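Local coordinates for N-acetylneuraminate lyase (Fusobacterium nucleatum subsp. nucleatum ATCC 25586, PDB 5ZKA), which belongs to the dihydrodipicolinate synthetase family of TIM-barrel proteins, at residues M18-N30 with V53-N65. Numbering follows the deposited sequence.
Sequences MKGIYSALMVPYN and VDGLYVGGSTGEN
Y22, S23 and A24 pair in parallel with G55, L56 and Y57, the axes of strands 20-24 and 55-58 passing 4.4 Å apart at 37°. The ladder is straightest where Y57 N reaches S23 O (2.8 Å, 176°); S23 N to G55 O and L25 N to Y57 O continue it on either side. At the start of the ladder, I21 N is met by a carboxylate, D54 OD2 turning its anti lone pair to it at 2.7 Å, while I21 O still receives D54 N, and D54 OD1 holds K231 in a salt bridge. With CG anti to the carbonyl carbon (chi1 -71°), the Y22 ring lays one face over G55, whose CA sits 3.9 Å from the ring centroid in a CH-pi contact. Y22 OH then reaches back to M18 O.

This is the first beta-alpha-beta unit of a TIM barrel, its two strands adjacent in the sheet and linked through helix 37-49. Past the strands' C-terminal ends the two segments part briefly, and two waters fill in: one bridges L25 O, Y57 O and G60 N, the other L25 O and G59 N. Here T62 sets CG2 3.7 Å from M26 CG, the two side chains crossing at about a right angle, while T62 OG1 and S61 N bind the modified lysine KPI at position 178, consistent with a place at the active site. Farther on, Y29 OH donates to G63 O (2.7 Å) nearly along the C=O axis, and the ring slides past the E64 carboxylate, planes 65° apart; that carboxylate is itself held by R283 N, bonded to OE1, and by K269, in a salt bridge to OE2.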
# COMPACT_ATOMS: atom_id res chain seq x y z
N MET A 18 -11.26 -14.38 17.08
CA MET A 18 -9.83 -14.13 17.00
C MET A 18 -9.48 -12.73 16.49
O MET A 18 -8.29 -12.44 16.34
CB MET A 18 -9.17 -15.17 16.09
CG MET A 18 -9.25 -16.58 16.61
SD MET A 18 -8.11 -17.61 15.68
CE MET A 18 -6.61 -16.64 15.82
N LYS A 19 -10.47 -11.88 16.23
CA LYS A 19 -10.19 -10.55 15.71
C LYS A 19 -9.41 -9.72 16.73
O LYS A 19 -9.48 -9.97 17.93
CB LYS A 19 -11.49 -9.82 15.36
CG LYS A 19 -12.31 -10.51 14.28
CD LYS A 19 -13.66 -9.83 14.10
CE LYS A 19 -13.82 -9.28 12.69
NZ LYS A 19 -15.18 -8.71 12.48
N GLY A 20 -8.67 -8.72 16.23
CA GLY A 20 -8.11 -7.70 17.10
C GLY A 20 -6.61 -7.57 16.94
O GLY A 20 -6.01 -8.07 15.99
N ILE A 21 -6.01 -6.88 17.91
CA ILE A 21 -4.60 -6.49 17.86
C ILE A 21 -3.77 -7.52 18.63
O ILE A 21 -4.00 -7.74 19.82
CB ILE A 21 -4.41 -5.09 18.46
CG1 ILE A 21 -5.32 -4.07 17.76
CG2 ILE A 21 -2.95 -4.68 18.40
CD1 ILE A 21 -4.98 -3.85 16.31
N TYR A 22 -2.81 -8.14 17.95
CA TYR A 22 -1.90 -9.13 18.53
C TYR A 22 -0.49 -8.57 18.60
O TYR A 22 0.05 -8.12 17.58
CB TYR A 22 -1.85 -10.41 17.69
CG TYR A 22 -3.08 -11.28 17.71
CD1 TYR A 22 -4.27 -10.84 17.16
CD2 TYR A 22 -3.02 -12.58 18.21
CE1 TYR A 22 -5.40 -11.63 17.17
CE2 TYR A 22 -4.15 -13.39 18.22
CZ TYR A 22 -5.33 -12.91 17.68
OH TYR A 22 -6.45 -13.69 17.67
N SER A 23 0.14 -8.64 19.77
CA SER A 23 1.58 -8.37 19.83
C SER A 23 2.34 -9.60 19.37
O SER A 23 2.08 -10.71 19.83
CB SER A 23 2.01 -8.01 21.25
OG SER A 23 1.64 -6.68 21.59
N ALA A 24 3.30 -9.40 18.47
CA ALA A 24 4.29 -10.43 18.18
C ALA A 24 5.25 -10.43 19.34
O ALA A 24 6.09 -9.52 19.47
CB ALA A 24 4.99 -10.18 16.85
N LEU A 25 5.09 -11.41 20.22
CA LEU A 25 5.71 -11.39 21.53
C LEU A 25 7.23 -11.40 21.42
O LEU A 25 7.82 -12.28 20.80
CB LEU A 25 5.22 -12.59 22.33
CG LEU A 25 5.70 -12.67 23.77
CD1 LEU A 25 5.08 -11.52 24.56
CD2 LEU A 25 5.31 -14.02 24.38
N MET A 26 7.87 -10.41 22.04
CA MET A 26 9.32 -10.42 22.14
C MET A 26 9.77 -11.29 23.30
O MET A 26 9.06 -11.48 24.29
CB MET A 26 9.84 -9.00 22.34
CG MET A 26 9.40 -8.07 21.23
SD MET A 26 10.68 -6.92 20.75
CE MET A 26 11.97 -8.01 20.14
N VAL A 27 10.99 -11.82 23.17
CA VAL A 27 11.53 -12.78 24.13
C VAL A 27 12.84 -12.22 24.66
O VAL A 27 13.70 -11.81 23.87
CB VAL A 27 11.76 -14.16 23.50
CG1 VAL A 27 12.41 -15.10 24.53
CG2 VAL A 27 10.44 -14.72 23.01
N PRO A 28 13.03 -12.15 25.98
CA PRO A 28 14.31 -11.68 26.52
C PRO A 28 15.29 -12.83 26.68
O PRO A 28 14.97 -13.87 27.26
CB PRO A 28 13.92 -11.06 27.87
CG PRO A 28 12.73 -11.84 28.30
CD PRO A 28 12.01 -12.29 27.03
N TYR A 29 16.49 -12.63 26.15
CA TYR A 29 17.54 -13.63 26.18
C TYR A 29 18.68 -13.15 27.07
O TYR A 29 18.93 -11.95 27.17
CB TYR A 29 18.06 -13.93 24.76
CG TYR A 29 16.98 -14.48 23.86
CD1 TYR A 29 16.63 -15.83 23.90
CD2 TYR A 29 16.30 -13.65 22.97
CE1 TYR A 29 15.62 -16.34 23.08
CE2 TYR A 29 15.29 -14.15 22.14
CZ TYR A 29 14.96 -15.50 22.20
OH TYR A 29 13.97 -15.98 21.38
N ASN A 30 19.35 -14.09 27.72
CA ASN A 30 20.54 -13.78 28.49
C ASN A 30 21.73 -13.60 27.54
O ASN A 30 21.62 -13.77 26.33
CB ASN A 30 20.81 -14.87 29.53
CG ASN A 30 19.69 -14.99 30.54
OD1 ASN A 30 19.26 -13.99 31.11
ND2 ASN A 30 19.22 -16.21 30.76
N VAL A 53 -3.63 -5.80 24.68
CA VAL A 53 -3.75 -6.49 23.40
C VAL A 53 -4.86 -7.53 23.46
O VAL A 53 -5.20 -8.05 24.53
CB VAL A 53 -2.44 -7.17 22.97
CG1 VAL A 53 -1.34 -6.15 22.79
CG2 VAL A 53 -2.06 -8.23 23.99
N ASP A 54 -5.45 -7.81 22.31
CA ASP A 54 -6.43 -8.88 22.17
C ASP A 54 -5.79 -10.26 22.07
O ASP A 54 -6.47 -11.26 22.31
CB ASP A 54 -7.30 -8.63 20.94
CG ASP A 54 -7.95 -7.26 20.96
OD1 ASP A 54 -8.72 -7.01 21.90
OD2 ASP A 54 -7.68 -6.44 20.05
N GLY A 55 -4.51 -10.34 21.72
CA GLY A 55 -3.88 -11.64 21.54
C GLY A 55 -2.38 -11.52 21.56
O GLY A 55 -1.82 -10.42 21.51
N LEU A 56 -1.72 -12.68 21.66
CA LEU A 56 -0.27 -12.78 21.54
C LEU A 56 0.06 -13.74 20.41
O LEU A 56 -0.53 -14.82 20.32
CB LEU A 56 0.37 -13.26 22.85
CG LEU A 56 0.25 -12.30 24.04
CD1 LEU A 56 0.81 -12.95 25.30
CD2 LEU A 56 0.95 -10.98 23.75
N TYR A 57 0.99 -13.32 19.55
CA TYR A 57 1.53 -14.15 18.48
C TYR A 57 2.90 -14.64 18.94
O TYR A 57 3.85 -13.86 19.01
CB TYR A 57 1.63 -13.33 17.20
CG TYR A 57 1.96 -14.10 15.96
CD1 TYR A 57 0.98 -14.76 15.24
CD2 TYR A 57 3.26 -14.12 15.47
CE1 TYR A 57 1.29 -15.45 14.07
CE2 TYR A 57 3.58 -14.80 14.31
CZ TYR A 57 2.59 -15.46 13.61
OH TYR A 57 2.91 -16.12 12.45
N VAL A 58 2.99 -15.92 19.30
CA VAL A 58 4.16 -16.46 19.98
C VAL A 58 4.99 -17.25 18.98
O VAL A 58 4.46 -18.07 18.23
CB VAL A 58 3.75 -17.35 21.17
CG1 VAL A 58 4.98 -17.81 21.93
CG2 VAL A 58 2.79 -16.58 22.10
N GLY A 59 6.30 -16.98 18.97
CA GLY A 59 7.21 -17.72 18.11
C GLY A 59 7.38 -17.14 16.73
O GLY A 59 7.83 -17.86 15.83
N GLY A 60 7.03 -15.87 16.52
CA GLY A 60 7.20 -15.24 15.23
C GLY A 60 8.61 -14.70 15.02
O GLY A 60 9.52 -14.88 15.83
N SER A 61 8.78 -14.00 13.88
CA SER A 61 10.07 -13.39 13.59
C SER A 61 10.52 -12.46 14.72
O SER A 61 11.69 -12.45 15.10
CB SER A 61 9.99 -12.61 12.27
OG SER A 61 9.40 -13.40 11.25
N THR A 62 9.57 -11.70 15.28
CA THR A 62 9.86 -10.71 16.31
C THR A 62 10.40 -11.35 17.58
O THR A 62 11.19 -10.72 18.30
CB THR A 62 8.60 -9.92 16.62
OG1 THR A 62 8.12 -9.29 15.42
CG2 THR A 62 8.86 -8.87 17.70
N GLY A 63 9.99 -12.58 17.87
CA GLY A 63 10.53 -13.26 19.03
C GLY A 63 11.89 -13.87 18.81
O GLY A 63 12.36 -14.63 19.66
N GLU A 64 12.53 -13.57 17.68
CA GLU A 64 13.84 -14.12 17.32
C GLU A 64 13.77 -15.64 17.17
O GLU A 64 14.77 -16.36 17.34
CB GLU A 64 14.91 -13.67 18.31
CG GLU A 64 15.06 -12.12 18.29
CD GLU A 64 15.85 -11.57 19.46
OE1 GLU A 64 17.05 -11.91 19.59
OE2 GLU A 64 15.27 -10.80 20.25
N ASN A 65 12.59 -16.12 16.79
CA ASN A 65 12.31 -17.55 16.71
C ASN A 65 13.32 -18.31 15.84
O ASN A 65 13.78 -19.40 16.21
CB ASN A 65 10.89 -17.74 16.17
CG ASN A 65 10.57 -19.19 15.89
OD1 ASN A 65 10.58 -19.64 14.73
ND2 ASN A 65 10.24 -19.93 16.94
O HOH W 1 6.40 -13.48 18.30
O HOH W 2 7.67 -15.31 20.84
O HOH W 3 12.39 -11.07 20.72